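Local structure of exoenzyme S (Pseudomonas aeruginosa, 6GN8) at residues C[58-63]-C[157-162]; C[99-104]-C[200-205]. The protein probably acts as a secreted virulence toxin with GTPase-activating and ADP-ribosyltransferase activities, the second belonging to the domain in this chain. The protein carries 2 engineered substitutions. All coordinates share one frame; numbering follows the deposited sequence.

How the contacts relate
After helices 24-36 and 38-41 comes helix 54-77, whose segment 58-63 meets 157-162, 94 residues on, closing the loop of contact 1. Before that loop is complete the chain leaves helix 83-99 through 99-104; its partner 200-205, at the end of strand 194-200, closes the second loop 96 residues later, so contacts 1 and 2 cross rather than nest. Contact 1 ties the helical N-terminal part to the edge of the three-stranded sheet; contact 2 brings two loops together at one end of the five-stranded sheet. Their centres lie about 18 Å apart, yet they touch: Ser157 OG sits 2.7 Å from Glu200 OE1, a probable hydrogen bond, and Ser99 OG packs against Ile159 CG1.

Contact 1: C[58-63]-C[157-162]; sequences MALGLY and SGIDVS
Ile159 meets Leu60 through its CG2 methyl, which lies 4.0 Å from Leu60 CD1 and 4.2 Å from Leu60 CD2. The methyl stands anti to the backbone N of Ile159 and reaches the fork of the leucine, the two side chains crossing at about a right angle; the CG1 branch of Ile159 stands anti to the carbonyl carbon, beside the backbone N (chi1 -67°). Between the two apolar residues, Asp160 OD1 accepts a bond from Ser162 OG at 2.8 Å, on the syn side and 18° out of the carboxylate plane, and a weak, longer bond from Ser162 N joins it. Val161 brings its side chain back to the helix. Its CG1 touches Leu60 CD2 at 3.9 Å and Leu60 CB at 4.0 Å, meeting the leucine near its root as well as at a methyl. Leu174 of strand 172-175 and Ala95 of helix 83-99 also pack on Leu60, and Phe96 packs on Ile159. All three touching residues are buried, and they meet through apolar side-chain carbons, so the contact between segment 58-63 and residues 159-161 rests on apolar packing and has no polar bond of its own.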
loop_
_atom_site.group_PDB
_atom_site.type_symbol
_atom_site.label_atom_id
_atom_site.label_comp_id
_atom_site.label_asym_id
_atom_site.label_seq_id
_atom_site.Cartn_x
_atom_site.Cartn_y
_atom_site.Cartn_z
ATOM N N MET C 58 18.950 -12.521 41.794
ATOM C CA MET C 58 19.861 -13.667 41.951
ATOM C C MET C 58 19.690 -14.680 40.799
ATOM O O MET C 58 20.694 -15.153 40.270
ATOM C CB MET C 58 19.647 -14.386 43.298
ATOM C CG MET C 58 19.972 -13.544 44.536
ATOM S SD MET C 58 19.896 -14.558 46.041
ATOM C CE MET C 58 18.150 -14.915 46.132
ATOM N N ALA C 59 18.438 -15.003 40.398
ATOM C CA ALA C 59 18.201 -15.950 39.299
ATOM C C ALA C 59 18.782 -15.446 37.952
ATOM O O ALA C 59 19.420 -16.227 37.225
ATOM C CB ALA C 59 16.720 -16.243 39.151
ATOM N N LEU C 60 18.563 -14.135 37.633
ATOM C CA LEU C 60 19.074 -13.496 36.417
ATOM C C LEU C 60 20.607 -13.492 36.440
ATOM O O LEU C 60 21.219 -13.750 35.412
ATOM C CB LEU C 60 18.507 -12.061 36.258
ATOM C CG LEU C 60 17.007 -11.933 35.878
ATOM C CD1 LEU C 60 16.458 -10.571 36.286
ATOM C CD2 LEU C 60 16.775 -12.127 34.388
ATOM N N GLY C 61 21.204 -13.269 37.618
ATOM C CA GLY C 61 22.654 -13.279 37.804
ATOM C C GLY C 61 23.286 -14.643 37.615
ATOM O O GLY C 61 24.276 -14.793 36.892
ATOM N N LEU C 62 22.709 -15.657 38.282
ATOM C CA LEU C 62 23.159 -17.048 38.213
ATOM C C LEU C 62 23.141 -17.514 36.759
ATOM O O LEU C 62 24.122 -18.099 36.285
ATOM C CB LEU C 62 22.265 -17.941 39.094
ATOM C CG LEU C 62 22.513 -17.880 40.606
ATOM C CD1 LEU C 62 21.319 -18.366 41.349
ATOM C CD2 LEU C 62 23.780 -18.674 41.012
ATOM N N TYR C 63 22.056 -17.198 36.037
ATOM C CA TYR C 63 21.931 -17.520 34.615
ATOM C C TYR C 63 22.998 -16.785 33.814
ATOM O O TYR C 63 23.763 -17.433 33.115
ATOM C CB TYR C 63 20.507 -17.160 34.087
ATOM C CG TYR C 63 20.345 -17.231 32.577
ATOM C CD1 TYR C 63 20.677 -16.150 31.770
ATOM C CD2 TYR C 63 19.813 -18.367 31.964
ATOM C CE1 TYR C 63 20.568 -16.222 30.389
ATOM C CE2 TYR C 63 19.676 -18.442 30.582
ATOM C CZ TYR C 63 20.054 -17.363 29.796
ATOM O OH TYR C 63 19.966 -17.418 28.424
ATOM N N SER C 157 10.470 -6.632 25.076
ATOM C CA SER C 157 10.254 -7.435 26.305
ATOM C C SER C 157 11.526 -8.012 26.961
ATOM O O SER C 157 11.419 -8.837 27.878
ATOM C CB SER C 157 9.281 -8.574 26.022
ATOM O OG SER C 157 8.088 -8.005 25.509
ATOM N N GLY C 158 12.689 -7.549 26.520
ATOM C CA GLY C 158 13.966 -8.009 27.037
ATOM C C GLY C 158 14.308 -7.413 28.386
ATOM O O GLY C 158 13.915 -6.285 28.669
ATOM N N ILE C 159 15.039 -8.162 29.228
ATOM C CA ILE C 159 15.488 -7.684 30.538
ATOM C C ILE C 159 16.984 -7.371 30.442
ATOM O O ILE C 159 17.787 -8.210 30.017
ATOM C CB ILE C 159 15.147 -8.673 31.703
ATOM C CG1 ILE C 159 13.600 -8.756 31.905
ATOM C CG2 ILE C 159 15.881 -8.288 33.033
ATOM C CD1 ILE C 159 13.174 -9.822 32.793
ATOM N N ASP C 160 17.337 -6.133 30.791
ATOM C CA ASP C 160 18.717 -5.688 30.813
ATOM C C ASP C 160 19.323 -6.170 32.119
ATOM O O ASP C 160 18.830 -5.829 33.197
ATOM C CB ASP C 160 18.795 -4.165 30.645
ATOM C CG ASP C 160 20.165 -3.575 30.915
ATOM O OD1 ASP C 160 21.158 -4.103 30.373
ATOM O OD2 ASP C 160 20.243 -2.581 31.666
ATOM N N VAL C 161 20.323 -7.040 32.020
ATOM C CA VAL C 161 20.992 -7.662 33.177
ATOM C C VAL C 161 22.426 -7.133 33.369
ATOM O O VAL C 161 23.167 -7.670 34.189
ATOM C CB VAL C 161 20.978 -9.216 33.057
ATOM C CG1 VAL C 161 19.561 -9.764 33.133
ATOM C CG2 VAL C 161 21.670 -9.697 31.789
ATOM N N SER C 162 22.796 -6.046 32.660
ATOM C CA SER C 162 24.146 -5.497 32.658
ATOM C C SER C 162 24.591 -4.985 34.022
ATOM O O SER C 162 25.790 -5.002 34.306
ATOM C CB SER C 162 24.317 -4.428 31.583
ATOM O OG SER C 162 23.452 -3.322 31.758
#

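Contact 2: C[99-104]-C[200-205]; sequences SGQAEQ and EAALGE
Gln101 brings its amide NE2 obliquely above and beyond one carboxylate oxygen, 3.6 Å from Glu200 OE1. The amide and carboxylate planes are turned 67° apart, and this approach is a loose polar contact rather than a bond. A bend at chi2 (-141°) turns the amide past OE1 and toward the short 3-10 turn 201-203. There Gln101 NE2 stands 3.8 Å from Ala202 O and 3.9 Å from Ala202 CB, while Gln101 OE1 passes Leu203 CD2 at 4.4 Å. The glutamine thus brushes three residues without being fixed by any of them, and Gln101 itself is exposed. The carboxylate of Glu200 is held from outside the two segments: OE1 bonds to Ser157 OG and OE2 to Arg156 N. CG lies anti to the backbone N, and the chain runs out extended beyond it, placing the buried carboxylate at these partners. Both oxygens are therefore engaged already, consistent with the amide staying at a non-bonded distance. Leu203 N bonds back to Glu200 O at 3.0 Å, closing the 3-10 turn. Leu203 and Glu205 face a chain of another protein: an aromatic side chain of that partner packs on Leu203, and a basic one bonds to Glu205 O. Arg156 also pairs its backbone with Ala102. The arrangement is that of loops at one end of a mixed sheet, where the chain leading into edge strand 106-112 and the exit from strand 194-200 lie around the end of strand 149-155, within the ADP-ribosyltransferase fold.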
loop_
_atom_site.group_PDB
_atom_site.type_symbol
_atom_site.label_atom_id
_atom_site.label_comp_id
_atom_site.label_asym_id
_atom_site.label_seq_id
_atom_site.Cartn_x
_atom_site.Cartn_y
_atom_site.Cartn_z
ATOM N N SER C 99 8.275 -7.331 34.290
ATOM C CA SER C 99 8.927 -6.422 33.356
ATOM C C SER C 99 8.040 -5.865 32.272
ATOM O O SER C 99 8.039 -4.649 32.100
ATOM C CB SER C 99 10.144 -7.085 32.722
ATOM O OG SER C 99 11.138 -7.225 33.721
ATOM N N GLY C 100 7.361 -6.722 31.513
ATOM C CA GLY C 100 6.547 -6.279 30.383
ATOM C C GLY C 100 7.358 -5.645 29.254
ATOM O O GLY C 100 8.576 -5.859 29.153
ATOM N N GLN C 101 6.685 -4.827 28.408
ATOM C CA GLN C 101 7.286 -4.143 27.253
ATOM C C GLN C 101 7.917 -2.774 27.618
ATOM O O GLN C 101 7.285 -1.957 28.289
ATOM C CB GLN C 101 6.239 -3.945 26.137
ATOM C CG GLN C 101 5.769 -5.247 25.463
ATOM C CD GLN C 101 5.558 -5.146 23.956
ATOM O OE1 GLN C 101 5.482 -4.059 23.364
ATOM N NE2 GLN C 101 5.456 -6.289 23.291
ATOM N N ALA C 102 9.150 -2.522 27.138
ATOM C CA ALA C 102 9.883 -1.258 27.311
ATOM C C ALA C 102 9.275 -0.149 26.425
ATOM O O ALA C 102 8.563 -0.451 25.463
ATOM C CB ALA C 102 11.358 -1.453 26.975
ATOM N N GLU C 103 9.560 1.131 26.759
ATOM C CA GLU C 103 9.024 2.316 26.071
ATOM C C GLU C 103 9.513 2.436 24.619
ATOM O O GLU C 103 8.800 3.015 23.784
ATOM C CB GLU C 103 9.368 3.608 26.847
ATOM C CG GLU C 103 8.149 4.337 27.398
ATOM C CD GLU C 103 8.414 5.728 27.944
ATOM O OE1 GLU C 103 8.816 5.843 29.125
ATOM O OE2 GLU C 103 8.207 6.708 27.191
ATOM N N GLN C 104 10.731 1.921 24.327
ATOM C CA GLN C 104 11.314 1.973 22.983
ATOM C C GLN C 104 11.840 0.592 22.564
ATOM O O GLN C 104 12.097 -0.268 23.409
ATOM C CB GLN C 104 12.443 3.027 22.890
ATOM C CG GLN C 104 11.980 4.483 22.945
ATOM C CD GLN C 104 12.878 5.385 23.780
ATOM O OE1 GLN C 104 13.776 4.939 24.508
ATOM N NE2 GLN C 104 12.639 6.689 23.709
ATOM N N GLU C 200 10.730 -9.405 17.656
ATOM C CA GLU C 200 9.743 -9.926 18.602
ATOM C C GLU C 200 8.383 -9.851 17.918
ATOM O O GLU C 200 7.953 -8.749 17.568
ATOM C CB GLU C 200 9.773 -9.089 19.892
ATOM C CG GLU C 200 9.123 -9.741 21.088
ATOM C CD GLU C 200 8.980 -8.800 22.264
ATOM O OE1 GLU C 200 7.951 -8.891 22.972
ATOM O OE2 GLU C 200 9.881 -7.954 22.464
ATOM N N ALA C 201 7.750 -11.020 17.646
ATOM C CA ALA C 201 6.455 -11.105 16.941
ATOM C C ALA C 201 5.397 -10.149 17.536
ATOM O O ALA C 201 4.721 -9.431 16.787
ATOM C CB ALA C 201 5.939 -12.532 16.952
ATOM N N ALA C 202 5.348 -10.069 18.884
ATOM C CA ALA C 202 4.440 -9.227 19.680
ATOM C C ALA C 202 4.593 -7.699 19.411
ATOM O O ALA C 202 3.798 -6.919 19.958
ATOM C CB ALA C 202 4.653 -9.509 21.163
ATOM N N LEU C 203 5.586 -7.272 18.583
ATOM C CA LEU C 203 5.783 -5.852 18.258
ATOM C C LEU C 203 4.727 -5.321 17.262
ATOM O O LEU C 203 4.291 -4.160 17.362
ATOM C CB LEU C 203 7.190 -5.594 17.695
ATOM C CG LEU C 203 8.299 -5.434 18.721
ATOM C CD1 LEU C 203 9.621 -5.108 18.050
ATOM C CD2 LEU C 203 7.966 -4.364 19.723
ATOM N N GLY C 204 4.363 -6.171 16.306
ATOM C CA GLY C 204 3.417 -5.842 15.255
ATOM C C GLY C 204 4.047 -6.052 13.899
ATOM O O GLY C 204 5.190 -6.527 13.806
ATOM N N GLU C 205 3.314 -5.688 12.837
ATOM C CA GLU C 205 3.819 -5.835 11.475
ATOM C C GLU C 205 4.104 -4.445 10.887
ATOM O O GLU C 205 4.894 -4.322 9.948
ATOM C CB GLU C 205 2.867 -6.692 10.612
ATOM C CG GLU C 205 2.833 -8.155 11.075
ATOM C CD GLU C 205 2.072 -9.164 10.231
ATOM O OE1 GLU C 205 0.834 -9.022 10.104
ATOM O OE2 GLU C 205 2.709 -10.118 9.725
#